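Local coordinates for aldo-keto Reductase, OXIDOREDUCTASE (Salmonella typhimurium, PDB 5T79), which binds NADPH and probably acts as an aldo-keto reductase that reduces aldehydes such as 3-hydroxybutanal, giving 1,3-butanediol, at residues A[16-19]-A[24-27]; A[19-24]-A[188-193]; A[148-153]-A[179-184]; A[173-178]-A[208-213]. One frame throughout, in Å; residues are numbered along the deposited sequence.

Overall arrangement
The four contacts run from the N-terminal end of an aldo-keto reductase (alpha/beta)8 barrel to its outer helices. Interactions 1 and 2, with centres 8 Å apart, share Gly-19 and Lys-24: the first zips the N-terminal hairpin, the second sets its turn on the start of strand 191-193. Helix 172-185 precedes that strand and helix 207-214 follows it. Interaction 3 packs helix 172-185 against helix 146-158, and interaction 4 packs it against helix 207-214; their centres lie 14 Å apart. Along the chain, interaction 3 falls between the two segments of interaction 2, while interactions 3 and 4 interleave. Hairpin and outer helix layer thus converge on strand 191-193, whose Gln-193 reaches NADPH.

Interaction 1 (A[16-19]-A[24-27]); sequences RRCG and KLPA
Arg-16 pairs with Leu-25 through both backbone groups, the hydrogen-bonded antiparallel pair of a beta hairpin. Arg-16 N donates to Leu-25 O at 2.7 Å, nearly straight at 166°, and Arg-16 O accepts from Leu-25 N at 2.8 Å. The same oxygen takes a CA-H contact from Lys-24. Arg-16 CD lies against Ala-27 CB at 3.8 Å, while the guanidinium forms a salt bridge with Asp-289 and reaches the carbonyls of Val-291 and Thr-292. Arg-17 forms the next pair, non-hydrogen-bonded, with Lys-24 on the other face of the sheet. It leaves its backbone with CG anti to N (chi1 -165°) and bends at chi3, which brings its end near Lys-24. Lys-24 CG lies over one face of the Arg-17 guanidinium, toward the rim. Arg-17 NH2 comes within 4.3 Å of Lys-24 NZ, two like charges near each other at the surface, and NH1 is held by Ser-21 O. Cys-18 SG is on the buried side, 4.3 Å from Leu-25 CD1. In aldo-keto reductases such a hairpin closes the barrel's N-terminal end. Here Cys-18 and Leu-25 rest on Ile-191 of strand 191-193, and Ala-27 pairs with Val-294 of strand 293-296.

Interaction 2 (A[19-24]-A[188-193]); sequences GRSGVK and PCLIHQ. With NDP (NADPH dihydro-nicotinamide-adenine-dinucleotide phosphate), chain E.
Leu-190 meets Ser-21 and Val-23 because its CG stands anti to the backbone N and chi2 of 70° then turns CD1 toward the loop; Ser-21 answers with OG placed between its own N and carbonyl carbon (chi1 78°). The contact lies at the N-terminal end of the (alpha/beta)8 barrel, where the hairpin turn 19-24 covers the start of strand 191-193. Leu-190 CD1 touches Ser-21 OG at 3.4 Å and Ser-21 CB at 3.6 Å. Val-23 crosses the leucine at about a right angle, Val-23 CG2 lying 4.0 Å from Leu-190 CD1, and the meeting is wholly van der Waals. Ser-21 OG has its polar needs met inside the turn: it accepts from Val-23 N at 3.1 Å, which makes an ST turn, and it is also hydrogen-bonded to Cys-18 O. The two bonds tie the hydroxyl into the turn, while its OG and CB lie against the methyl. Leu-190 is further enclosed by Tyr-164 and Ile-134 of the neighbouring strands 162-168 and 132-137. Three residues on, Gln-193 of strand 191-193 arrives at the cofactor. Gln-193 is extended beyond CG, and its NE2 is hydrogen-bonded to Asp-61, itself an NADPH-binding residue, so that the amide's rotation is set and OE1 is presented to the nicotinamide. Gln-193 OE1 accepts from N7N of the NADPH carboxamide at 3.1 Å, almost straight at 169°, and lies 3.2 Å from C2N of the nicotinamide ring.

Interaction 3 (A[148-153]-A[179-184]); sequences ETMKAL and IDILED
Met-150, Leu-153, Ile-181 and Leu-182 bring no flat group to this contact, neither aromatic ring nor charged plane; thioether and branched aliphatic surfaces do all the touching. Met-150 is the centre of it. Its CG lies anti to the carbonyl carbon (chi1 -65°) and the chain bends at chi2 and chi3, which brings SD across Leu-182. Met-150 SD then sits 3.7 Å from both CG and CD1 of Leu-182. The other leucine branch, Leu-182 CD2, rests 3.7 Å from Met-150 O and also approaches Met-150 CB. Ile-181 uses its CG2 branch alone, and Ile-181 CG2 presses on Met-150 CB at 3.6 Å. Both partner side chains cross the methionine at roughly right angles; Ile-181 meets its CB and CG end, Leu-182 the sulfur. Leu-153, a turn later, adds a looser touch, Leu-153 CB lying 4.3 Å from Leu-182 CD2. The segment axes approach to 9.7 Å and cross at -46°. These are successive outer helices of the (alpha/beta)8 barrel, joined through strand 162-168. Beyond the interface Leu-182 packs on Cys-189, just before strand 191-193, while Leu-153 reaches Leu-116 of helix 113-127 and Phe-135 of strand 132-137, seating the pair on the barrel wall.

Interaction 4 (A[173-178]-A[208-213]); sequences DLARQA and LALLQE
Arg-176 NH1 makes a salt bridge to Glu-213 OE1 at 3.5 Å, linking two adjacent outer helices of the (alpha/beta)8 barrel. The separation is long, and Arg-176 NH2 is 3.8 Å from Glu-213 OE1. Glu-213 OE2 lies in the guanidinium plane at its edge, and OE1 near that plane, but the carboxylate is turned 61° from the guanidinium, so the two groups do not form a flat, two-pronged pair. Over one guanidinium face, Leu-210 CD1 sits above the centre of the group, 3.5 Å from Arg-176 CZ. The arginine gets there by leaving its backbone with CG anti to N (chi1 -175°) and bending at chi3, which folds the charged end back across the leucine. Arg-176 was also modelled in a second conformer, and both the bridge, on the exposed surface, and the placing of the guanidinium over Leu-210 hold for the given conformer only. The steadier part of the contact is made by the other leucine methyl, on the buried side: Leu-210 CD2 meets Ala-175 CB at 4.0 Å. The segment axes lie 10.3 Å apart and only 14° from parallel; they belong to successive outer helices of the barrel. Strand 191-193 runs between them in the chain, and beneath the interface its His-192 is touched by both Ala-175 and Leu-211. At the backbone of the facing helix, Leu-210 CD2 closes to 3.7 Å from Arg-176 N.

Interaction 1 (A[16-19]-A[24-27])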
loop_
_atom_site.group_PDB
_atom_site.type_symbol
_atom_site.label_atom_id
_atom_site.label_comp_id
_atom_site.label_asym_id
_atom_site.label_seq_id
_atom_site.Cartn_x
_atom_site.Cartn_y
_atom_site.Cartn_z
ATOM N N ARG A 16 6.184 6.705 10.698
ATOM C CA ARG A 16 5.276 7.848 10.628
ATOM C C ARG A 16 3.938 7.494 11.232
ATOM O O ARG A 16 3.368 6.458 10.893
ATOM C CB ARG A 16 5.138 8.280 9.149
ATOM C CG ARG A 16 6.496 8.769 8.563
ATOM C CD ARG A 16 6.487 9.031 7.070
ATOM N NE ARG A 16 5.397 9.937 6.676
ATOM C CZ ARG A 16 5.467 11.259 6.680
ATOM N NH1 ARG A 16 6.567 11.872 7.101
ATOM N NH2 ARG A 16 4.421 11.984 6.306
ATOM N N ARG A 17 3.433 8.354 12.138
ATOM C CA ARG A 17 2.158 8.063 12.792
ATOM C C ARG A 17 1.022 8.070 11.774
ATOM O O ARG A 17 0.900 8.995 10.982
ATOM C CB ARG A 17 1.856 9.045 13.922
ATOM C CG ARG A 17 0.716 8.495 14.802
ATOM C CD ARG A 17 0.732 9.061 16.171
ATOM N NE ARG A 17 1.958 8.742 16.897
ATOM C CZ ARG A 17 2.071 7.778 17.804
ATOM N NH1 ARG A 17 1.035 6.991 18.081
ATOM N NH2 ARG A 17 3.216 7.601 18.453
ATOM N N CYS A 18 0.190 7.032 11.837
ATOM C CA CYS A 18 -0.928 6.779 10.933
ATOM C C CYS A 18 -2.180 7.480 11.469
ATOM O O CYS A 18 -2.897 6.931 12.303
ATOM C CB CYS A 18 -1.119 5.269 10.786
ATOM S SG CYS A 18 -2.419 4.780 9.612
ATOM N N GLY A 19 -2.385 8.719 11.020
ATOM C CA GLY A 19 -3.478 9.594 11.459
ATOM C C GLY A 19 -3.394 9.782 12.958
ATOM O O GLY A 19 -2.289 9.927 13.492
ATOM N N LYS A 24 2.402 3.359 13.964
ATOM C CA LYS A 24 3.419 4.061 13.200
ATOM C C LYS A 24 3.812 3.167 12.026
ATOM O O LYS A 24 4.171 2.003 12.233
ATOM C CB LYS A 24 4.623 4.399 14.078
ATOM C CG LYS A 24 4.340 5.559 15.047
ATOM C CD LYS A 24 5.559 5.847 15.914
ATOM C CE LYS A 24 6.074 7.243 15.773
ATOM N NZ LYS A 24 7.165 7.487 16.751
ATOM N N LEU A 25 3.652 3.660 10.792
ATOM C CA LEU A 25 4.034 2.850 9.634
ATOM C C LEU A 25 5.423 3.222 9.138
ATOM O O LEU A 25 5.811 4.378 9.295
ATOM C CB LEU A 25 3.022 3.048 8.482
ATOM C CG LEU A 25 1.601 2.470 8.683
ATOM C CD1 LEU A 25 0.752 2.769 7.472
ATOM C CD2 LEU A 25 1.640 0.964 8.985
ATOM N N PRO A 26 6.187 2.292 8.498
ATOM C CA PRO A 26 7.446 2.721 7.889
ATOM C C PRO A 26 7.106 3.703 6.773
ATOM O O PRO A 26 6.038 3.560 6.149
ATOM C CB PRO A 26 8.042 1.417 7.348
ATOM C CG PRO A 26 6.802 0.523 7.071
ATOM C CD PRO A 26 5.843 0.886 8.155
ATOM N N ALA A 27 7.972 4.704 6.516
ATOM C CA ALA A 27 7.727 5.668 5.427
ATOM C C ALA A 27 7.570 4.948 4.091
ATOM O O ALA A 27 6.854 5.422 3.210
ATOM C CB ALA A 27 8.891 6.642 5.338
#

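Interaction 2 (A[19-24]-A[188-193])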
loop_
_atom_site.group_PDB
_atom_site.type_symbol
_atom_site.label_atom_id
_atom_site.label_comp_id
_atom_site.label_asym_id
_atom_site.label_seq_id
_atom_site.Cartn_x
_atom_site.Cartn_y
_atom_site.Cartn_z
ATOM N N GLY A 19 -2.385 8.719 11.020
ATOM C CA GLY A 19 -3.478 9.594 11.459
ATOM C C GLY A 19 -3.394 9.782 12.958
ATOM O O GLY A 19 -2.289 9.927 13.492
ATOM N N ARG A 20 -4.546 9.758 13.646
ATOM C CA ARG A 20 -4.599 9.833 15.108
ATOM C C ARG A 20 -4.870 8.423 15.609
ATOM O O ARG A 20 -6.025 7.979 15.669
ATOM C CB ARG A 20 -5.650 10.848 15.602
ATOM C CG ARG A 20 -5.324 12.304 15.242
ATOM C CD ARG A 20 -6.217 13.294 15.983
ATOM N NE ARG A 20 -7.640 13.084 15.699
ATOM C CZ ARG A 20 -8.338 13.737 14.776
ATOM N NH1 ARG A 20 -9.625 13.468 14.599
ATOM N NH2 ARG A 20 -7.757 14.661 14.020
ATOM N N SER A 21 -3.787 7.676 15.853
ATOM C CA SER A 21 -3.840 6.267 16.284
ATOM C C SER A 21 -2.548 5.883 16.980
ATOM O O SER A 21 -1.630 6.693 17.028
ATOM C CB SER A 21 -4.062 5.350 15.080
ATOM O OG SER A 21 -2.857 5.163 14.352
ATOM N N GLY A 22 -2.441 4.627 17.401
ATOM C CA GLY A 22 -1.198 4.153 18.009
ATOM C C GLY A 22 -0.222 3.564 17.012
ATOM O O GLY A 22 0.892 3.186 17.384
ATOM N N VAL A 23 -0.629 3.461 15.728
ATOM C CA VAL A 23 0.181 2.783 14.712
ATOM C C VAL A 23 1.114 3.728 14.006
ATOM O O VAL A 23 0.666 4.728 13.448
ATOM C CB VAL A 23 -0.727 2.062 13.657
ATOM C CG1 VAL A 23 0.104 1.396 12.538
ATOM C CG2 VAL A 23 -1.637 1.042 14.328
ATOM N N LYS A 24 2.402 3.359 13.964
ATOM C CA LYS A 24 3.419 4.061 13.200
ATOM C C LYS A 24 3.812 3.167 12.026
ATOM O O LYS A 24 4.171 2.003 12.233
ATOM C CB LYS A 24 4.623 4.399 14.078
ATOM C CG LYS A 24 4.340 5.559 15.047
ATOM C CD LYS A 24 5.559 5.847 15.914
ATOM C CE LYS A 24 6.074 7.243 15.773
ATOM N NZ LYS A 24 7.165 7.487 16.751
ATOM N N PRO A 188 -12.900 2.831 14.920
ATOM C CA PRO A 188 -12.516 3.919 13.996
ATOM C C PRO A 188 -11.645 3.460 12.838
ATOM O O PRO A 188 -10.761 2.614 13.014
ATOM C CB PRO A 188 -11.759 4.924 14.882
ATOM C CG PRO A 188 -11.472 4.230 16.131
ATOM C CD PRO A 188 -12.426 3.082 16.295
ATOM N N CYS A 189 -11.917 4.009 11.642
ATOM C CA CYS A 189 -11.139 3.693 10.447
ATOM C C CYS A 189 -9.675 4.052 10.678
ATOM O O CYS A 189 -9.382 5.196 10.980
ATOM C CB CYS A 189 -11.694 4.455 9.249
ATOM S SG CYS A 189 -10.920 4.000 7.689
ATOM N N LEU A 190 -8.764 3.098 10.532
ATOM C CA LEU A 190 -7.347 3.421 10.747
ATOM C C LEU A 190 -6.748 4.182 9.579
ATOM O O LEU A 190 -5.937 5.103 9.776
ATOM C CB LEU A 190 -6.515 2.117 10.968
ATOM C CG LEU A 190 -4.983 2.314 11.128
ATOM C CD1 LEU A 190 -4.653 2.982 12.450
ATOM C CD2 LEU A 190 -4.197 0.987 11.028
ATOM N N ILE A 191 -7.094 3.749 8.345
ATOM C CA ILE A 191 -6.366 4.170 7.163
ATOM C C ILE A 191 -7.196 4.112 5.885
ATOM O O ILE A 191 -8.159 3.351 5.771
ATOM C CB ILE A 191 -5.111 3.204 7.063
ATOM C CG1 ILE A 191 -4.039 3.700 6.033
ATOM C CG2 ILE A 191 -5.506 1.707 6.806
ATOM C CD1 ILE A 191 -2.649 3.020 6.231
ATOM N N HIS A 192 -6.746 4.893 4.904
ATOM C CA HIS A 192 -7.271 4.918 3.554
ATOM C C HIS A 192 -6.121 4.619 2.626
ATOM O O HIS A 192 -5.042 5.200 2.777
ATOM C CB HIS A 192 -7.880 6.294 3.236
ATOM C CG HIS A 192 -8.622 6.359 1.928
ATOM N ND1 HIS A 192 -8.006 6.038 0.723
ATOM C CD2 HIS A 192 -9.887 6.757 1.676
ATOM C CE1 HIS A 192 -8.915 6.256 -0.219
ATOM N NE2 HIS A 192 -10.066 6.683 0.305
ATOM N N GLN A 193 -6.343 3.717 1.669
ATOM C CA GLN A 193 -5.353 3.388 0.672
ATOM C C GLN A 193 -5.835 3.874 -0.700
ATOM O O GLN A 193 -6.546 3.146 -1.404
ATOM C CB GLN A 193 -5.052 1.887 0.656
ATOM C CG GLN A 193 -3.972 1.510 -0.371
ATOM C CD GLN A 193 -3.537 0.076 -0.270
ATOM O OE1 GLN A 193 -3.486 -0.616 -1.275
ATOM N NE2 GLN A 193 -3.205 -0.420 0.923
HETATM P PA NDP E . 4.922 0.891 -7.933
HETATM O O1A NDP E . 5.878 1.198 -6.820
HETATM O O2A NDP E . 4.067 1.873 -8.597
HETATM O O5B NDP E . 5.662 0.135 -9.147
HETATM C C5B NDP E . 6.237 -1.138 -8.791
HETATM C C4B NDP E . 6.898 -1.785 -9.977
HETATM O O4B NDP E . 7.728 -0.817 -10.655
HETATM C C3B NDP E . 7.809 -2.954 -9.604
HETATM O O3B NDP E . 7.094 -4.185 -9.682
HETATM C C2B NDP E . 8.947 -2.851 -10.611
HETATM O O2B NDP E . 8.630 -3.553 -11.833
HETATM C C1B NDP E . 9.015 -1.349 -10.899
HETATM N N9A NDP E . 9.978 -0.615 -10.084
HETATM C C8A NDP E . 9.881 -0.289 -8.757
HETATM N N7A NDP E . 10.904 0.389 -8.295
HETATM C C5A NDP E . 11.739 0.511 -9.396
HETATM C C6A NDP E . 13.024 1.070 -9.557
HETATM N N6A NDP E . 13.661 1.759 -8.605
HETATM N N1A NDP E . 13.613 0.945 -10.768
HETATM C C2A NDP E . 12.937 0.350 -11.758
HETATM N N3A NDP E . 11.716 -0.191 -11.730
HETATM C C4A NDP E . 11.176 -0.096 -10.507
HETATM O O3 NDP E . 3.998 -0.129 -7.144
HETATM P PN NDP E . 2.688 -0.849 -7.712
HETATM O O1N NDP E . 3.257 -2.179 -8.042
HETATM O O2N NDP E . 1.969 -0.043 -8.784
HETATM O O5D NDP E . 1.553 -0.940 -6.553
HETATM C C5D NDP E . 1.993 -0.659 -5.196
HETATM C C4D NDP E . 1.290 -1.556 -4.204
HETATM O O4D NDP E . -0.026 -1.030 -3.950
HETATM C C3D NDP E . 1.066 -2.997 -4.622
HETATM O O3D NDP E . 2.237 -3.770 -4.408
HETATM C C2D NDP E . -0.165 -3.399 -3.797
HETATM O O2D NDP E . 0.057 -3.945 -2.497
HETATM C C1D NDP E . -0.941 -2.082 -3.721
HETATM N N1N NDP E . -1.991 -1.954 -4.753
HETATM C C2N NDP E . -3.296 -1.777 -4.295
HETATM C C3N NDP E . -4.344 -1.642 -5.126
HETATM C C7N NDP E . -5.660 -1.170 -4.570
HETATM O O7N NDP E . -6.599 -1.130 -5.379
HETATM N N7N NDP E . -5.812 -0.863 -3.281
HETATM C C4N NDP E . -4.169 -1.921 -6.596
HETATM C C5N NDP E . -2.739 -1.836 -7.012
HETATM C C6N NDP E . -1.741 -1.881 -6.153
HETATM P P2B NDP E . 9.568 -4.562 -12.694
HETATM O O1X NDP E . 9.095 -5.962 -12.815
HETATM O O2X NDP E . 9.621 -3.829 -14.028
HETATM O O3X NDP E . 10.947 -4.436 -12.055
#

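Interaction 3 (A[148-153]-A[179-184])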
loop_
_atom_site.group_PDB
_atom_site.type_symbol
_atom_site.label_atom_id
_atom_site.label_comp_id
_atom_site.label_asym_id
_atom_site.label_seq_id
_atom_site.Cartn_x
_atom_site.Cartn_y
_atom_site.Cartn_z
ATOM N N GLU A 148 -23.841 -2.079 5.990
ATOM C CA GLU A 148 -23.612 -3.524 6.081
ATOM C C GLU A 148 -22.122 -3.835 5.968
ATOM O O GLU A 148 -21.587 -4.651 6.740
ATOM C CB GLU A 148 -24.397 -4.302 4.995
ATOM C CG GLU A 148 -24.069 -5.801 4.997
ATOM C CD GLU A 148 -24.809 -6.634 3.971
ATOM O OE1 GLU A 148 -26.020 -6.403 3.778
ATOM O OE2 GLU A 148 -24.203 -7.572 3.417
ATOM N N THR A 149 -21.454 -3.201 4.989
ATOM C CA THR A 149 -20.021 -3.425 4.774
ATOM C C THR A 149 -19.213 -2.991 6.000
ATOM O O THR A 149 -18.300 -3.697 6.423
ATOM C CB THR A 149 -19.526 -2.673 3.527
ATOM O OG1 THR A 149 -20.369 -3.009 2.411
ATOM C CG2 THR A 149 -18.084 -3.059 3.186
ATOM N N MET A 150 -19.553 -1.827 6.557
ATOM C CA MET A 150 -18.836 -1.283 7.705
ATOM C C MET A 150 -19.089 -2.101 8.959
ATOM O O MET A 150 -18.161 -2.280 9.767
ATOM C CB MET A 150 -19.195 0.191 7.931
ATOM C CG MET A 150 -18.743 1.110 6.795
ATOM S SD MET A 150 -16.965 1.166 6.389
ATOM C CE MET A 150 -16.930 0.147 4.942
ATOM N N LYS A 151 -20.330 -2.587 9.133
ATOM C CA LYS A 151 -20.680 -3.459 10.255
ATOM C C LYS A 151 -19.894 -4.808 10.159
ATOM O O LYS A 151 -19.532 -5.362 11.205
ATOM C CB LYS A 151 -22.186 -3.709 10.296
ATOM C CG LYS A 151 -22.637 -4.412 11.577
ATOM C CD LYS A 151 -24.100 -4.188 11.867
ATOM C CE LYS A 151 -24.383 -2.877 12.557
ATOM N NZ LYS A 151 -25.825 -2.540 12.461
ATOM N N ALA A 152 -19.638 -5.319 8.919
ATOM C CA ALA A 152 -18.821 -6.539 8.724
ATOM C C ALA A 152 -17.375 -6.266 9.183
ATOM O O ALA A 152 -16.791 -7.104 9.862
ATOM C CB ALA A 152 -18.844 -6.997 7.273
ATOM N N LEU A 153 -16.825 -5.064 8.880
ATOM C CA LEU A 153 -15.478 -4.676 9.347
ATOM C C LEU A 153 -15.448 -4.591 10.884
ATOM O O LEU A 153 -14.545 -5.146 11.511
ATOM C CB LEU A 153 -15.042 -3.323 8.731
ATOM C CG LEU A 153 -14.853 -3.315 7.193
ATOM C CD1 LEU A 153 -14.412 -1.925 6.733
ATOM C CD2 LEU A 153 -13.784 -4.373 6.741
ATOM N N ILE A 179 -16.055 6.619 7.257
ATOM C CA ILE A 179 -15.326 6.995 8.479
ATOM C C ILE A 179 -16.332 7.316 9.606
ATOM O O ILE A 179 -16.163 6.858 10.744
ATOM C CB ILE A 179 -14.357 8.174 8.187
ATOM C CG1 ILE A 179 -13.160 7.660 7.341
ATOM C CG2 ILE A 179 -13.867 8.859 9.490
ATOM C CD1 ILE A 179 -12.343 8.842 6.600
ATOM N N ASP A 180 -17.380 8.102 9.286
ATOM C CA ASP A 180 -18.371 8.472 10.305
ATOM C C ASP A 180 -19.158 7.247 10.821
ATOM O O ASP A 180 -19.444 7.176 12.015
ATOM C CB ASP A 180 -19.324 9.537 9.755
ATOM C CG ASP A 180 -18.684 10.917 9.565
ATOM O OD1 ASP A 180 -17.575 11.143 10.101
ATOM O OD2 ASP A 180 -19.305 11.769 8.913
ATOM N N ILE A 181 -19.494 6.292 9.935
ATOM C CA ILE A 181 -20.215 5.064 10.312
ATOM C C ILE A 181 -19.336 4.226 11.255
ATOM O O ILE A 181 -19.819 3.792 12.300
ATOM C CB ILE A 181 -20.697 4.247 9.075
ATOM C CG1 ILE A 181 -21.876 4.974 8.364
ATOM C CG2 ILE A 181 -21.125 2.816 9.474
ATOM C CD1 ILE A 181 -22.136 4.485 6.917
ATOM N N LEU A 182 -18.062 4.005 10.890
ATOM C CA LEU A 182 -17.114 3.236 11.702
ATOM C C LEU A 182 -16.878 3.904 13.051
ATOM O O LEU A 182 -16.852 3.212 14.054
ATOM C CB LEU A 182 -15.779 3.046 10.954
ATOM C CG LEU A 182 -15.798 2.003 9.818
ATOM C CD1 LEU A 182 -14.480 2.057 9.015
ATOM C CD2 LEU A 182 -15.962 0.575 10.378
ATOM N N GLU A 183 -16.744 5.239 13.085
ATOM C CA GLU A 183 -16.565 5.976 14.346
ATOM C C GLU A 183 -17.778 5.738 15.283
ATOM O O GLU A 183 -17.593 5.452 16.471
ATOM C CB GLU A 183 -16.371 7.477 14.057
ATOM C CG GLU A 183 -16.301 8.370 15.296
ATOM C CD GLU A 183 -15.185 8.110 16.294
ATOM O OE1 GLU A 183 -14.101 7.644 15.878
ATOM O OE2 GLU A 183 -15.381 8.423 17.490
ATOM N N ASP A 184 -19.012 5.830 14.735
ATOM C CA ASP A 184 -20.254 5.612 15.501
ATOM C C ASP A 184 -20.340 4.163 15.990
ATOM O O ASP A 184 -20.864 3.903 17.074
ATOM C CB ASP A 184 -21.486 5.957 14.643
ATOM C CG ASP A 184 -22.814 5.619 15.296
ATOM O OD1 ASP A 184 -23.222 6.350 16.217
ATOM O OD2 ASP A 184 -23.409 4.572 14.935
#

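Interaction 4 (A[173-178]-A[208-213])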
loop_
_atom_site.group_PDB
_atom_site.type_symbol
_atom_site.label_atom_id
_atom_site.label_comp_id
_atom_site.label_asym_id
_atom_site.label_seq_id
_atom_site.Cartn_x
_atom_site.Cartn_y
_atom_site.Cartn_z
ATOM N N ASP A 173 -16.243 11.815 -0.697
ATOM C CA ASP A 173 -17.629 11.829 -0.225
ATOM C C ASP A 173 -17.996 10.492 0.449
ATOM O O ASP A 173 -18.564 10.488 1.547
ATOM C CB ASP A 173 -18.616 12.193 -1.369
ATOM C CG ASP A 173 -18.866 11.186 -2.498
ATOM O OD1 ASP A 173 -17.948 10.371 -2.804
ATOM O OD2 ASP A 173 -19.963 11.243 -3.110
ATOM N N LEU A 174 -17.616 9.373 -0.175
ATOM C CA LEU A 174 -17.900 8.039 0.379
ATOM C C LEU A 174 -16.972 7.746 1.555
ATOM O O LEU A 174 -17.408 7.135 2.534
ATOM C CB LEU A 174 -17.787 6.965 -0.684
ATOM C CG LEU A 174 -18.501 5.654 -0.322
ATOM C CD1 LEU A 174 -20.027 5.819 -0.387
ATOM C CD2 LEU A 174 -18.067 4.549 -1.256
ATOM N N ALA A 175 -15.697 8.201 1.477
ATOM C CA ALA A 175 -14.744 8.017 2.579
ATOM C C ALA A 175 -15.287 8.705 3.852
ATOM O O ALA A 175 -15.238 8.098 4.923
ATOM C CB ALA A 175 -13.370 8.568 2.200
ATOM N N ARG A 176 -15.848 9.944 3.722
ATOM C CA ARG A 176 -16.435 10.648 4.864
ATOM C C ARG A 176 -17.534 9.789 5.516
ATOM O O ARG A 176 -17.517 9.587 6.732
ATOM C CB ARG A 176 -17.011 12.017 4.440
ATOM C CG ARG A 176 -17.523 12.837 5.619
ATOM C CD ARG A 176 -18.159 14.161 5.208
ATOM N NE ARG A 176 -17.223 15.068 4.525
ATOM C CZ ARG A 176 -16.376 15.892 5.136
ATOM N NH1 ARG A 176 -16.307 15.925 6.462
ATOM N NH2 ARG A 176 -15.569 16.668 4.426
ATOM N N GLN A 177 -18.479 9.286 4.702
ATOM C CA GLN A 177 -19.612 8.476 5.188
ATOM C C GLN A 177 -19.133 7.223 5.906
ATOM O O GLN A 177 -19.629 6.922 6.994
ATOM C CB GLN A 177 -20.520 8.057 4.034
ATOM C CG GLN A 177 -21.253 9.171 3.316
ATOM C CD GLN A 177 -21.940 8.566 2.113
ATOM O OE1 GLN A 177 -22.584 7.517 2.212
ATOM N NE2 GLN A 177 -21.721 9.141 0.936
ATOM N N ALA A 178 -18.138 6.510 5.307
ATOM C CA ALA A 178 -17.566 5.278 5.857
ATOM C C ALA A 178 -16.865 5.540 7.195
ATOM O O ALA A 178 -17.071 4.796 8.162
ATOM C CB ALA A 178 -16.598 4.666 4.858
ATOM N N LEU A 208 -7.129 14.179 1.046
ATOM C CA LEU A 208 -6.052 14.317 2.054
ATOM C C LEU A 208 -6.462 15.270 3.182
ATOM O O LEU A 208 -6.185 14.976 4.349
ATOM C CB LEU A 208 -4.717 14.746 1.426
ATOM C CG LEU A 208 -4.060 13.747 0.433
ATOM C CD1 LEU A 208 -2.675 14.215 0.037
ATOM C CD2 LEU A 208 -3.984 12.304 1.007
ATOM N N ALA A 209 -7.186 16.350 2.847
ATOM C CA ALA A 209 -7.695 17.322 3.829
ATOM C C ALA A 209 -8.717 16.644 4.733
ATOM O O ALA A 209 -8.662 16.802 5.955
ATOM C CB ALA A 209 -8.319 18.524 3.116
ATOM N N LEU A 210 -9.617 15.831 4.145
ATOM C CA LEU A 210 -10.613 15.095 4.926
ATOM C C LEU A 210 -9.937 14.101 5.906
ATOM O O LEU A 210 -10.340 14.013 7.064
ATOM C CB LEU A 210 -11.561 14.323 3.984
ATOM C CG LEU A 210 -12.434 13.209 4.631
ATOM C CD1 LEU A 210 -13.580 13.809 5.444
ATOM C CD2 LEU A 210 -12.981 12.262 3.574
ATOM N N LEU A 211 -8.946 13.336 5.431
ATOM C CA LEU A 211 -8.303 12.341 6.299
ATOM C C LEU A 211 -7.564 13.024 7.462
ATOM O O LEU A 211 -7.659 12.566 8.609
ATOM C CB LEU A 211 -7.371 11.432 5.486
ATOM C CG LEU A 211 -8.026 10.643 4.344
ATOM C CD1 LEU A 211 -6.973 9.837 3.557
ATOM C CD2 LEU A 211 -9.149 9.728 4.842
ATOM N N GLN A 212 -6.916 14.140 7.185
ATOM C CA GLN A 212 -6.226 14.884 8.218
ATOM C C GLN A 212 -7.238 15.360 9.259
ATOM O O GLN A 212 -7.008 15.281 10.441
ATOM C CB GLN A 212 -5.525 16.083 7.594
ATOM C CG GLN A 212 -5.118 17.148 8.586
ATOM C CD GLN A 212 -3.920 16.746 9.393
ATOM O OE1 GLN A 212 -3.105 15.957 8.941
ATOM N NE2 GLN A 212 -3.796 17.298 10.593
ATOM N N GLU A 213 -8.536 16.047 8.831
ATOM C CA GLU A 213 -9.662 16.350 9.688
ATOM C C GLU A 213 -9.977 15.209 10.661
ATOM O O GLU A 213 -10.247 15.440 11.825
ATOM C CB GLU A 213 -10.871 16.599 8.801
ATOM C CG GLU A 213 -12.127 16.999 9.539
ATOM C CD GLU A 213 -13.287 17.282 8.605
ATOM O OE1 GLU A 213 -13.151 17.135 7.370
ATOM O OE2 GLU A 213 -14.346 17.655 9.141
#